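Local atomic coordinates of lipocalin allergen (Canis lupus familiaris, PDB entry 4ODD), a protein that probably binds small molecules inside a beta-barrel, as lipocalins generally do, and is a secreted dog dander allergen. Residues 35-40 and 52-57; 18-24 and 110-116; 92-96 and 121-127; 82-88 and 99-105; 28-32 and 57-61. All coordinates share one frame; numbering follows the deposited sequence.

Interaction 1 (35-40 and 52-57)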
# COMPACT_ATOMS: atom_id res chain seq x y z
N ARG A 35 6.20 1.50 -6.26
CA ARG A 35 7.16 0.60 -5.65
C ARG A 35 7.45 1.14 -4.24
O ARG A 35 8.48 1.76 -3.98
CB ARG A 35 8.44 0.51 -6.50
CG ARG A 35 9.32 -0.70 -6.20
CD ARG A 35 10.46 -0.82 -7.19
NE ARG A 35 11.40 -1.88 -6.85
CZ ARG A 35 11.34 -3.12 -7.32
NH1 ARG A 35 10.37 -3.48 -8.16
NH2 ARG A 35 12.24 -4.02 -6.95
N ILE A 36 6.50 0.89 -3.34
CA ILE A 36 6.44 1.55 -2.05
C ILE A 36 6.99 0.70 -0.92
O ILE A 36 6.58 -0.45 -0.71
CB ILE A 36 4.98 1.88 -1.67
CG1 ILE A 36 4.37 2.84 -2.68
CG2 ILE A 36 4.91 2.48 -0.28
CD1 ILE A 36 5.18 4.07 -2.85
N TYR A 37 7.92 1.27 -0.16
CA TYR A 37 8.41 0.57 1.01
C TYR A 37 7.84 1.24 2.23
O TYR A 37 8.24 2.34 2.61
CB TYR A 37 9.93 0.55 1.04
CG TYR A 37 10.51 -0.25 -0.10
CD1 TYR A 37 10.60 -1.64 -0.03
CD2 TYR A 37 10.95 0.38 -1.27
CE1 TYR A 37 11.13 -2.39 -1.08
CE2 TYR A 37 11.48 -0.36 -2.31
CZ TYR A 37 11.56 -1.74 -2.21
OH TYR A 37 12.09 -2.45 -3.26
N LEU A 38 6.86 0.58 2.83
CA LEU A 38 6.23 1.12 4.01
C LEU A 38 7.15 1.18 5.19
O LEU A 38 8.04 0.33 5.36
CB LEU A 38 4.97 0.35 4.35
CG LEU A 38 3.90 1.32 3.85
CD1 LEU A 38 2.90 0.64 2.92
CD2 LEU A 38 3.22 2.07 5.01
N ARG A 39 6.95 2.22 5.99
CA ARG A 39 7.61 2.31 7.28
C ARG A 39 6.55 2.27 8.36
O ARG A 39 6.67 1.53 9.34
CB ARG A 39 8.47 3.56 7.39
CG ARG A 39 9.76 3.48 6.55
CD ARG A 39 10.65 2.34 7.02
NE ARG A 39 11.87 2.22 6.24
CZ ARG A 39 12.06 1.33 5.27
NH1 ARG A 39 11.10 0.48 4.96
NH2 ARG A 39 13.21 1.30 4.62
N GLY A 40 5.49 3.06 8.19
CA GLY A 40 4.42 3.04 9.17
C GLY A 40 3.18 3.78 8.77
O GLY A 40 3.15 4.55 7.80
N PHE A 52 0.58 8.08 5.87
CA PHE A 52 1.39 6.95 5.39
C PHE A 52 2.83 7.38 5.28
O PHE A 52 3.15 8.37 4.60
CB PHE A 52 0.90 6.45 4.03
CG PHE A 52 -0.53 6.00 4.04
CD1 PHE A 52 -0.84 4.67 4.20
CD2 PHE A 52 -1.56 6.93 3.92
CE1 PHE A 52 -2.17 4.27 4.22
CE2 PHE A 52 -2.89 6.53 3.95
CZ PHE A 52 -3.18 5.20 4.10
N ASN A 53 3.70 6.65 5.95
CA ASN A 53 5.11 6.93 5.90
C ASN A 53 5.83 5.79 5.19
O ASN A 53 5.67 4.61 5.55
CB ASN A 53 5.64 7.14 7.31
CG ASN A 53 7.13 7.36 7.34
OD1 ASN A 53 7.90 6.50 7.81
ND2 ASN A 53 7.56 8.51 6.82
N PHE A 54 6.61 6.13 4.15
CA PHE A 54 7.21 5.10 3.32
C PHE A 54 8.32 5.64 2.45
O PHE A 54 8.47 6.84 2.29
CB PHE A 54 6.14 4.47 2.43
CG PHE A 54 5.52 5.43 1.47
CD1 PHE A 54 6.07 5.65 0.21
CD2 PHE A 54 4.35 6.11 1.81
CE1 PHE A 54 5.47 6.54 -0.69
CE2 PHE A 54 3.76 7.00 0.93
CZ PHE A 54 4.31 7.22 -0.32
N TYR A 55 9.11 4.73 1.88
CA TYR A 55 10.17 5.12 0.94
C TYR A 55 9.85 4.65 -0.48
O TYR A 55 9.24 3.60 -0.69
CB TYR A 55 11.53 4.55 1.37
CG TYR A 55 12.18 5.26 2.54
CD1 TYR A 55 13.04 6.33 2.33
CD2 TYR A 55 11.96 4.85 3.84
CE1 TYR A 55 13.66 6.99 3.39
CE2 TYR A 55 12.56 5.50 4.92
CZ TYR A 55 13.41 6.57 4.68
OH TYR A 55 14.01 7.22 5.74
N VAL A 56 10.24 5.47 -1.45
CA VAL A 56 10.30 5.04 -2.84
C VAL A 56 11.72 5.26 -3.32
O VAL A 56 12.40 6.20 -2.89
CB VAL A 56 9.38 5.87 -3.77
CG1 VAL A 56 7.96 5.39 -3.67
CG2 VAL A 56 9.48 7.36 -3.42
N LYS A 57 12.19 4.38 -4.21
CA LYS A 57 13.48 4.59 -4.85
C LYS A 57 13.26 5.55 -6.02
O LYS A 57 12.52 5.25 -6.95
CB LYS A 57 14.11 3.26 -5.31
CG LYS A 57 14.55 2.27 -4.19
CD LYS A 57 15.13 0.95 -4.81
CE LYS A 57 15.10 -0.27 -3.87
NZ LYS A 57 15.27 -1.58 -4.60
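Ile36 lies against the ring of Phe54, its CG2 3.4 Å from CD1 of that ring while its CD1 methyl continues along the same side toward CE1. Phe54 carries its ring in the position between backbone N and carbonyl carbon (chi1 63°), which sends it off the strand toward Ile36. Leu38 reaches the same residue nearer the backbone, with its CG 4.1 Å from Phe54 CB. Beyond this apolar group, Phe54 meets Tyr81 edge to face, and Phe52 does the same with Phe87. The other face of the two strands carries Tyr37, Tyr55 and Asn53. There Arg39 bends at chi2 and crosses Tyr55 at about a right angle; Tyr55 CD2 sits over one face of the guanidinium, 3.6 Å from Arg39 NE, with the two planes 49° apart. The guanidinium is also held by a salt bridge to Asp152, and Tyr37 OH is hydrogen-bonded to Thr151. Between the strands, Tyr37 N donates to Tyr55 O at 2.7 Å and Tyr55 N returns the bond to Tyr37 O. Further on, Asn53 O is gripped twice, by Arg39 N at 2.7 Å and Gly40 N at 3.1 Å, both arriving from the same face of its carbonyl plane. Two residues thus stand opposite Asn53, a classic beta bulge in the antiparallel hairpin of strands 36-44 and 49-57 of the lipocalin barrel.

Interaction 2 (18-24 and 110-116)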
# COMPACT_ATOMS: atom_id res chain seq x y z
N LEU A 18 5.49 -6.27 1.80
CA LEU A 18 5.86 -7.61 1.36
C LEU A 18 5.60 -7.79 -0.14
O LEU A 18 6.52 -8.10 -0.91
CB LEU A 18 5.10 -8.65 2.16
CG LEU A 18 5.69 -8.99 3.53
CD1 LEU A 18 6.46 -7.82 4.11
CD2 LEU A 18 4.62 -9.47 4.50
N TYR A 19 4.36 -7.59 -0.56
CA TYR A 19 4.02 -7.73 -1.97
C TYR A 19 3.24 -6.54 -2.47
O TYR A 19 2.50 -5.91 -1.73
CB TYR A 19 3.18 -8.99 -2.21
CG TYR A 19 3.87 -10.30 -1.92
CD1 TYR A 19 4.42 -11.06 -2.95
CD2 TYR A 19 3.96 -10.80 -0.63
CE1 TYR A 19 5.05 -12.27 -2.70
CE2 TYR A 19 4.58 -12.01 -0.37
CZ TYR A 19 5.12 -12.74 -1.40
OH TYR A 19 5.74 -13.93 -1.14
N VAL A 20 3.43 -6.24 -3.75
CA VAL A 20 2.59 -5.29 -4.46
C VAL A 20 2.25 -5.87 -5.83
O VAL A 20 3.03 -6.62 -6.42
CB VAL A 20 3.30 -3.94 -4.69
CG1 VAL A 20 3.56 -3.24 -3.39
CG2 VAL A 20 4.58 -4.15 -5.45
N SER A 21 1.07 -5.52 -6.33
CA SER A 21 0.69 -5.86 -7.69
C SER A 21 0.00 -4.66 -8.29
O SER A 21 -0.42 -3.76 -7.58
CB SER A 21 -0.21 -7.11 -7.73
OG SER A 21 -1.49 -6.87 -7.15
N SER A 22 -0.10 -4.66 -9.61
CA SER A 22 -0.73 -3.56 -10.32
C SER A 22 -1.15 -3.96 -11.73
O SER A 22 -0.57 -4.87 -12.33
CB SER A 22 0.23 -2.36 -10.39
OG SER A 22 -0.39 -1.27 -11.06
N ASN A 23 -2.16 -3.29 -12.26
CA ASN A 23 -2.55 -3.47 -13.65
C ASN A 23 -1.52 -2.80 -14.56
O ASN A 23 -1.45 -3.09 -15.75
CB ASN A 23 -3.97 -2.92 -13.91
CG ASN A 23 -4.08 -1.41 -13.65
OD1 ASN A 23 -3.28 -0.83 -12.92
ND2 ASN A 23 -5.08 -0.79 -14.25
N ASN A 24 -0.71 -1.90 -13.99
CA ASN A 24 0.33 -1.22 -14.73
C ASN A 24 1.74 -1.51 -14.21
O ASN A 24 2.23 -0.84 -13.29
CB ASN A 24 0.07 0.28 -14.77
CG ASN A 24 -1.21 0.62 -15.50
OD1 ASN A 24 -1.99 1.48 -15.05
ND2 ASN A 24 -1.45 -0.05 -16.63
N ILE A 110 -5.85 5.34 -14.92
CA ILE A 110 -6.23 4.59 -13.73
C ILE A 110 -5.30 3.44 -13.43
O ILE A 110 -5.12 2.54 -14.25
CB ILE A 110 -7.64 4.02 -13.88
CG1 ILE A 110 -8.68 5.12 -13.67
CG2 ILE A 110 -7.85 2.87 -12.92
CD1 ILE A 110 -10.07 4.73 -14.16
N THR A 111 -4.71 3.46 -12.24
CA THR A 111 -3.75 2.45 -11.81
C THR A 111 -4.29 1.77 -10.58
O THR A 111 -4.52 2.42 -9.56
CB THR A 111 -2.42 3.10 -11.43
OG1 THR A 111 -2.05 4.06 -12.43
CG2 THR A 111 -1.33 2.04 -11.26
N LYS A 112 -4.51 0.46 -10.67
CA LYS A 112 -4.93 -0.34 -9.53
C LYS A 112 -3.68 -0.87 -8.83
O LYS A 112 -2.76 -1.37 -9.49
CB LYS A 112 -5.83 -1.49 -9.97
CG LYS A 112 -7.02 -1.09 -10.81
CD LYS A 112 -7.78 -2.34 -11.25
CE LYS A 112 -8.92 -1.98 -12.19
NZ LYS A 112 -9.83 -3.14 -12.46
N VAL A 113 -3.63 -0.77 -7.50
CA VAL A 113 -2.46 -1.26 -6.76
C VAL A 113 -2.88 -2.06 -5.55
O VAL A 113 -3.65 -1.57 -4.73
CB VAL A 113 -1.58 -0.10 -6.27
CG1 VAL A 113 -0.37 -0.65 -5.55
CG2 VAL A 113 -1.17 0.78 -7.44
N ALA A 114 -2.40 -3.29 -5.46
CA ALA A 114 -2.70 -4.12 -4.30
C ALA A 114 -1.43 -4.30 -3.41
O ALA A 114 -0.32 -4.47 -3.93
CB ALA A 114 -3.31 -5.47 -4.72
N LEU A 115 -1.59 -4.23 -2.10
CA LEU A 115 -0.45 -4.38 -1.21
C LEU A 115 -0.66 -5.33 -0.05
O LEU A 115 -1.70 -5.28 0.63
CB LEU A 115 -0.04 -3.04 -0.61
CG LEU A 115 0.30 -1.90 -1.54
CD1 LEU A 115 -0.73 -0.83 -1.34
CD2 LEU A 115 1.68 -1.40 -1.18
N LEU A 116 0.35 -6.17 0.16
CA LEU A 116 0.43 -6.99 1.36
C LEU A 116 1.52 -6.39 2.20
O LEU A 116 2.66 -6.27 1.77
CB LEU A 116 0.74 -8.44 1.02
CG LEU A 116 0.79 -9.36 2.24
CD1 LEU A 116 -0.39 -9.09 3.17
CD2 LEU A 116 0.82 -10.83 1.81
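A first torsion of -178° sets OG of Ser22 beside its own carbonyl carbon, from where it donates to Lys112 O at 2.8 Å; a torsion of 62° sets the Asn23 amide against the backbone of 110-112. These groups finish the antiparallel pairing of strands 13-22 and 110-118, the joining of the first and the last long strand by which a lipocalin barrel closes. Ser22 OG also accepts from Asn24 N at 3.0 Å, an ST turn that leads the chain out of the strand. Asn23 OD1 takes the Lys112 N-H at 2.9 Å from well above its carbonyl plane, while ND2 makes a weak bond to Ile110 O. The amide therefore prolongs the ladder where the backbone of 18-24 has begun to turn away. Val20 and Leu115 lie side by side on one face, CG1 against CD2. Tyr19, Ser21, Ala114 and Leu116 share the other, which helix 125-137 covers; Ser21 OG is hydrogen-bonded to Ser135 of that helix. At the far end Leu18 and Tyr19 both face Leu116 in a classic beta bulge: Leu116 O accepts Leu18 N at 2.8 Å and Tyr19 N at 3.2 Å, each in its carbonyl plane.

Interaction 3 (92-96 and 121-127)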
# COMPACT_ATOMS: atom_id res chain seq x y z
N MET A 92 -7.13 -7.09 7.88
CA MET A 92 -6.03 -6.98 8.83
C MET A 92 -5.99 -8.10 9.86
O MET A 92 -6.99 -8.39 10.52
CB MET A 92 -6.05 -5.64 9.56
CG MET A 92 -4.86 -5.45 10.50
SD MET A 92 -5.10 -4.20 11.79
CE MET A 92 -6.32 -4.99 12.85
N THR A 93 -4.82 -8.73 9.98
CA THR A 93 -4.48 -9.60 11.10
C THR A 93 -3.52 -8.78 11.96
O THR A 93 -3.29 -7.61 11.65
CB THR A 93 -3.85 -10.93 10.60
OG1 THR A 93 -2.43 -10.90 10.77
CG2 THR A 93 -4.19 -11.18 9.13
N PRO A 94 -2.97 -9.35 13.04
CA PRO A 94 -2.04 -8.53 13.83
C PRO A 94 -0.65 -8.52 13.20
O PRO A 94 0.17 -7.63 13.45
CB PRO A 94 -1.99 -9.24 15.19
CG PRO A 94 -3.04 -10.32 15.13
CD PRO A 94 -3.22 -10.65 13.69
N ASN A 95 -0.41 -9.53 12.37
CA ASN A 95 0.82 -9.67 11.60
C ASN A 95 0.72 -9.05 10.20
O ASN A 95 1.72 -8.68 9.60
CB ASN A 95 1.18 -11.16 11.50
CG ASN A 95 2.47 -11.39 10.73
OD1 ASN A 95 3.57 -11.25 11.27
ND2 ASN A 95 2.33 -11.77 9.45
N ALA A 96 -0.50 -8.91 9.67
CA ALA A 96 -0.63 -8.55 8.26
C ALA A 96 -1.64 -7.42 7.92
O ALA A 96 -2.46 -7.02 8.76
CB ALA A 96 -0.92 -9.80 7.42
N ALA A 121 8.03 -10.32 10.79
CA ALA A 121 8.37 -11.49 9.97
C ALA A 121 7.32 -12.61 10.09
O ALA A 121 6.13 -12.34 10.26
CB ALA A 121 9.75 -12.01 10.33
N HIS A 122 7.77 -13.86 9.99
CA HIS A 122 6.91 -15.04 10.19
C HIS A 122 5.54 -14.94 9.51
O HIS A 122 4.54 -15.41 10.04
CB HIS A 122 6.74 -15.31 11.69
CG HIS A 122 6.51 -14.07 12.51
ND1 HIS A 122 5.26 -13.57 12.78
CD2 HIS A 122 7.39 -13.23 13.10
CE1 HIS A 122 5.37 -12.47 13.51
NE2 HIS A 122 6.65 -12.24 13.71
N VAL A 123 5.53 -14.35 8.32
CA VAL A 123 4.29 -14.00 7.63
C VAL A 123 3.37 -15.18 7.28
O VAL A 123 3.78 -16.14 6.63
CB VAL A 123 4.61 -13.19 6.37
CG1 VAL A 123 6.01 -12.59 6.49
CG2 VAL A 123 4.52 -14.06 5.13
N ASN A 124 2.12 -15.09 7.73
CA ASN A 124 1.11 -16.12 7.49
C ASN A 124 0.94 -16.44 6.00
O ASN A 124 0.47 -15.61 5.23
CB ASN A 124 -0.25 -15.71 8.06
CG ASN A 124 -0.27 -15.64 9.58
OD1 ASN A 124 -0.68 -16.60 10.24
ND2 ASN A 124 0.13 -14.51 10.14
N GLU A 125 1.31 -17.66 5.61
CA GLU A 125 1.18 -18.09 4.22
C GLU A 125 -0.27 -17.99 3.71
O GLU A 125 -0.51 -17.86 2.50
CB GLU A 125 1.70 -19.52 4.08
CG GLU A 125 2.28 -19.84 2.70
CD GLU A 125 1.25 -20.42 1.74
OE1 GLU A 125 0.04 -20.19 1.94
OE2 GLU A 125 1.66 -21.12 0.79
N GLU A 126 -1.22 -18.03 4.63
CA GLU A 126 -2.63 -17.91 4.29
C GLU A 126 -2.91 -16.50 3.80
O GLU A 126 -3.61 -16.30 2.81
CB GLU A 126 -3.49 -18.21 5.52
CG GLU A 126 -3.31 -19.62 6.08
CD GLU A 126 -1.88 -19.92 6.52
OE1 GLU A 126 -1.57 -19.72 7.72
OE2 GLU A 126 -1.07 -20.35 5.66
N ASP A 127 -2.37 -15.53 4.53
CA ASP A 127 -2.35 -14.14 4.11
C ASP A 127 -1.97 -13.99 2.63
O ASP A 127 -2.67 -13.31 1.86
CB ASP A 127 -1.38 -13.36 5.00
CG ASP A 127 -1.81 -13.35 6.46
OD1 ASP A 127 -3.02 -13.54 6.74
OD2 ASP A 127 -0.95 -13.14 7.34
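Thr93 and Asp127 meet where an ST turn, in the loop between strands 84-92 and 96-104, packs on the first turn of helix 125-137. The turn is organised by Thr93 OG1, which accepts from Asn95 N at 2.9 Å and from Ala96 N at 3.0 Å. With its hydroxyl held inward, Thr93 presents CG2 to the helix; the Thr93 and Asp127 side chains approach from opposite directions, CG2 3.6 Å from OD1. The carboxylate also lies beside the methyl of the next strand's first residue, Asp127 CG being 3.8 Å from Ala96 CB. Its place in the opening turn of the helix would be expected to suit its negative charge. Asn95 makes the broadest contact: CG extends away from its backbone N (chi1 -179°), carrying the amide into the bend formed by Ala121, His122, Val123 and Asn124. Its plane is turned 70° from the amide of Asn124, whose ND2 is 3.8 Å from Asn95 CB, and 41° from the His122 ring. Asn124 occupies the N-cap position, yet its side chain makes no capping bond. Asn95 is also joined to Arg119 through the backbone. On the side of 92-96, Met92 touches Val7 and Gln10 of helix 6-10, while Val123 packs on Leu18 and so links the lead-in of helix 125-137 to strand 13-22.

Interaction 4 (82-88 and 99-105)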
# COMPACT_ATOMS: atom_id res chain seq x y z
N ASN A 82 1.22 11.37 -6.26
CA ASN A 82 1.27 10.98 -7.66
C ASN A 82 -0.14 10.94 -8.23
O ASN A 82 -0.50 10.01 -8.94
CB ASN A 82 1.90 9.60 -7.78
CG ASN A 82 3.00 9.53 -8.84
OD1 ASN A 82 4.08 10.09 -8.66
ND2 ASN A 82 2.73 8.81 -9.93
N GLY A 83 -0.94 11.95 -7.92
CA GLY A 83 -2.32 12.00 -8.38
C GLY A 83 -3.28 11.73 -7.25
O GLY A 83 -2.89 11.78 -6.08
N GLY A 84 -4.54 11.46 -7.59
CA GLY A 84 -5.57 11.16 -6.62
C GLY A 84 -5.58 9.69 -6.28
O GLY A 84 -5.34 8.84 -7.13
N ASN A 85 -5.81 9.39 -5.01
CA ASN A 85 -5.83 8.02 -4.55
C ASN A 85 -7.08 7.73 -3.74
O ASN A 85 -7.47 8.52 -2.89
CB ASN A 85 -4.58 7.71 -3.74
CG ASN A 85 -3.32 7.84 -4.54
OD1 ASN A 85 -2.95 6.92 -5.27
ND2 ASN A 85 -2.65 8.98 -4.42
N TYR A 86 -7.69 6.59 -4.03
CA TYR A 86 -8.84 6.12 -3.30
C TYR A 86 -8.45 4.76 -2.74
O TYR A 86 -8.29 3.77 -3.47
CB TYR A 86 -10.06 6.06 -4.21
CG TYR A 86 -10.37 7.42 -4.82
CD1 TYR A 86 -11.44 8.20 -4.35
CD2 TYR A 86 -9.57 7.95 -5.82
CE1 TYR A 86 -11.70 9.46 -4.88
CE2 TYR A 86 -9.82 9.21 -6.35
CZ TYR A 86 -10.88 9.95 -5.89
OH TYR A 86 -11.12 11.19 -6.42
N PHE A 87 -8.26 4.74 -1.42
CA PHE A 87 -7.60 3.63 -0.77
C PHE A 87 -8.51 2.93 0.23
O PHE A 87 -9.36 3.57 0.87
CB PHE A 87 -6.33 4.14 -0.08
CG PHE A 87 -5.53 3.06 0.57
CD1 PHE A 87 -5.50 2.94 1.95
CD2 PHE A 87 -4.81 2.16 -0.19
CE1 PHE A 87 -4.75 1.94 2.56
CE2 PHE A 87 -4.07 1.15 0.41
CZ PHE A 87 -4.03 1.04 1.79
N ARG A 88 -8.32 1.62 0.36
CA ARG A 88 -9.11 0.84 1.29
C ARG A 88 -8.25 -0.23 1.92
O ARG A 88 -7.43 -0.85 1.26
CB ARG A 88 -10.30 0.20 0.58
CG ARG A 88 -11.43 1.17 0.21
CD ARG A 88 -12.71 0.42 -0.19
NE ARG A 88 -13.73 1.27 -0.80
CZ ARG A 88 -14.50 2.14 -0.14
NH1 ARG A 88 -14.35 2.31 1.16
NH2 ARG A 88 -15.40 2.86 -0.80
N GLY A 99 -3.99 -3.88 1.47
CA GLY A 99 -4.54 -2.63 1.01
C GLY A 99 -4.86 -2.67 -0.47
O GLY A 99 -4.25 -3.44 -1.23
N TYR A 100 -5.82 -1.85 -0.88
CA TYR A 100 -6.13 -1.69 -2.29
C TYR A 100 -6.30 -0.23 -2.63
O TYR A 100 -7.19 0.45 -2.10
CB TYR A 100 -7.40 -2.44 -2.66
CG TYR A 100 -7.73 -2.36 -4.13
CD1 TYR A 100 -6.82 -2.80 -5.08
CD2 TYR A 100 -8.95 -1.87 -4.56
CE1 TYR A 100 -7.14 -2.73 -6.45
CE2 TYR A 100 -9.27 -1.80 -5.91
CZ TYR A 100 -8.36 -2.23 -6.84
OH TYR A 100 -8.69 -2.15 -8.17
N ASP A 101 -5.44 0.26 -3.51
CA ASP A 101 -5.49 1.65 -3.94
C ASP A 101 -6.02 1.78 -5.36
O ASP A 101 -5.77 0.93 -6.22
CB ASP A 101 -4.10 2.29 -3.89
CG ASP A 101 -4.13 3.78 -4.13
OD1 ASP A 101 -5.02 4.46 -3.57
OD2 ASP A 101 -3.26 4.28 -4.88
N VAL A 102 -6.74 2.85 -5.62
CA VAL A 102 -7.05 3.21 -6.98
C VAL A 102 -6.41 4.57 -7.21
O VAL A 102 -6.73 5.55 -6.53
CB VAL A 102 -8.57 3.29 -7.23
CG1 VAL A 102 -8.83 3.79 -8.62
CG2 VAL A 102 -9.21 1.92 -7.04
N ASN A 103 -5.50 4.64 -8.14
CA ASN A 103 -4.82 5.88 -8.42
C ASN A 103 -5.28 6.47 -9.73
O ASN A 103 -5.51 5.74 -10.71
CB ASN A 103 -3.32 5.64 -8.51
CG ASN A 103 -2.57 6.89 -8.86
OD1 ASN A 103 -2.11 7.05 -9.99
ND2 ASN A 103 -2.46 7.79 -7.90
N VAL A 104 -5.35 7.79 -9.74
CA VAL A 104 -5.74 8.52 -10.92
C VAL A 104 -4.78 9.70 -11.16
O VAL A 104 -4.62 10.56 -10.29
CB VAL A 104 -7.24 8.98 -10.79
CG1 VAL A 104 -7.46 9.81 -9.52
CG2 VAL A 104 -7.71 9.71 -12.03
N ASP A 105 -4.13 9.75 -12.32
CA ASP A 105 -3.25 10.89 -12.62
C ASP A 105 -3.99 12.06 -13.28
O ASP A 105 -5.21 12.02 -13.42
CB ASP A 105 -2.06 10.47 -13.47
CG ASP A 105 -2.48 9.93 -14.81
OD1 ASP A 105 -3.53 10.37 -15.34
OD2 ASP A 105 -1.74 9.06 -15.33
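Asn82 enters the contact through its carbonyl, which takes one N-H of Asn103 ND2 at 3.1 Å from above the carbonyl plane. Gly84 then pairs with Val104, each N donating to the other's O, and begins the antiparallel ladder of the hairpin 84-92 and 96-104. At Asn85 the side chain takes over: its OD1 receives the second N-H of Asn103 ND2 at 2.8 Å, so both acceptors lie near the plane of the Asn103 amide and fix its rotation. Asn85 ND2 is bound to the carbonyls of Gly79 and Tyr81, fixing which way its own amide faces. Tyr86 pairs with Val102 and offers the edge of its ring to Val104, CE2 to CG1 at 4.0 Å. The side chain of Phe87 runs away from its backbone N (chi1 -177°), which lays CZ 3.8 Å from Gly99 CA and turns the ring edge to Asp101 CB. Arg88 and Tyr100 complete the ladder with reciprocal backbone bonds. With two carbonyls at its ND2 and the Asn103 amide at its OD1, Asn85 is a buried amide satisfied at both ends, in a polar patch where the carboxylate of Asp101 also lies close.

Interaction 5 (28-32 and 57-61)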
# COMPACT_ATOMS: atom_id res chain seq x y z
N ILE A 28 4.87 -0.03 -10.50
CA ILE A 28 5.49 -0.69 -9.37
C ILE A 28 6.85 -1.26 -9.75
O ILE A 28 7.50 -1.96 -8.97
CB ILE A 28 4.62 -1.85 -8.86
CG1 ILE A 28 4.38 -2.86 -10.00
CG2 ILE A 28 3.29 -1.31 -8.30
CD1 ILE A 28 3.52 -4.05 -9.61
N GLY A 29 7.28 -0.97 -10.98
CA GLY A 29 8.57 -1.42 -11.45
C GLY A 29 9.65 -0.52 -10.88
O GLY A 29 9.35 0.37 -10.07
N GLU A 30 10.89 -0.75 -11.30
CA GLU A 30 11.98 0.10 -10.85
C GLU A 30 11.71 1.54 -11.25
O GLU A 30 11.42 1.83 -12.41
CB GLU A 30 13.34 -0.37 -11.37
CG GLU A 30 14.53 0.26 -10.61
CD GLU A 30 14.41 0.12 -9.09
OE1 GLU A 30 15.00 -0.84 -8.53
OE2 GLU A 30 13.73 0.97 -8.44
N ASN A 31 11.78 2.43 -10.27
CA ASN A 31 11.48 3.84 -10.47
C ASN A 31 9.99 4.15 -10.59
O ASN A 31 9.62 5.28 -10.88
CB ASN A 31 12.23 4.38 -11.67
CG ASN A 31 12.92 5.67 -11.36
OD1 ASN A 31 13.87 5.70 -10.57
ND2 ASN A 31 12.44 6.76 -11.95
N GLY A 32 9.14 3.14 -10.37
CA GLY A 32 7.71 3.37 -10.32
C GLY A 32 7.33 3.98 -8.98
O GLY A 32 7.92 3.63 -7.94
N LYS A 57 12.19 4.38 -4.21
CA LYS A 57 13.48 4.59 -4.85
C LYS A 57 13.26 5.55 -6.02
O LYS A 57 12.52 5.25 -6.95
CB LYS A 57 14.11 3.26 -5.31
CG LYS A 57 14.55 2.27 -4.19
CD LYS A 57 15.13 0.95 -4.81
CE LYS A 57 15.10 -0.27 -3.87
NZ LYS A 57 15.27 -1.58 -4.60
N VAL A 58 13.87 6.73 -5.95
CA VAL A 58 13.75 7.72 -7.02
C VAL A 58 15.11 7.96 -7.68
O VAL A 58 15.94 8.71 -7.15
CB VAL A 58 13.19 9.06 -6.51
CG1 VAL A 58 13.31 10.13 -7.58
CG2 VAL A 58 11.74 8.89 -6.06
N ASP A 59 15.30 7.34 -8.84
CA ASP A 59 16.58 7.39 -9.55
C ASP A 59 17.67 6.75 -8.69
O ASP A 59 18.74 7.33 -8.48
CB ASP A 59 16.94 8.83 -9.93
CG ASP A 59 15.95 9.44 -10.93
OD1 ASP A 59 15.44 8.70 -11.80
OD2 ASP A 59 15.68 10.66 -10.84
N GLY A 60 17.37 5.55 -8.20
CA GLY A 60 18.28 4.80 -7.34
C GLY A 60 18.49 5.39 -5.96
O GLY A 60 19.37 4.94 -5.22
N GLU A 61 17.68 6.39 -5.60
CA GLU A 61 17.86 7.14 -4.36
C GLU A 61 16.65 7.06 -3.40
O GLU A 61 15.51 7.33 -3.80
CB GLU A 61 18.18 8.60 -4.68
CG GLU A 61 19.32 8.78 -5.67
CD GLU A 61 20.67 8.89 -4.99
OE1 GLU A 61 21.68 9.14 -5.68
OE2 GLU A 61 20.71 8.73 -3.75
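Asn31, in a type II beta turn running from Gly29 to Gly32, reaches across to Asp59 in the tight loop between strands 49-57 and 62-71. Its OD1 accepts the Asp59 N-H at 2.8 Å, with an N-H...O angle of 151°; the donor lies in the plane of the amide, on a lone pair. The amide and the Asp59 carboxylate are nearly parallel, their planes 23° apart, although Asn31 ND2 and Asp59 OD1 stay 3.6 Å from each other. In lipocalins the loop after the first long strand and this hairpin loop both belong to the open end of the barrel, and the single hydrogen bond links them at the protein surface. Beside it, Glu30 bends at chi2 (51°), so that OE2 accepts from Asn31 N at 3.0 Å, which steadies the turn that carries the amide. The carboxylate also meets the extended chain of Lys57 at about a right angle, OE2 3.9 Å from CD. Glu30 OE1 and Lys57 NZ lie 4.0 Å apart, beyond a salt bridge; the end of Lys57 is poorly ordered and this distance approximate. Within the hairpin loop, Val58 N donates to Glu61 O at 2.8 Å.

From the N terminus, strand 13-22 comes first, and its partner in interaction 2 appears only after most of the barrel strands; that contact closes the longest loop. Within this span lie interactions 5, 1 and 4. Interaction 5 bridges two loops and encloses the hairpin of interaction 1, sharing Lys57 with it. Interaction 4 forms a later hairpin, packing against interaction 1 inside the barrel and joined to interaction 2 by backbone bonds between strands 96-104 and 110-118. Interaction 3 crosses both 2 and 4 along the chain, tying the turn at 92-96 to the start of helix 125-137; its centre lies about 26 Å from that of interaction 5.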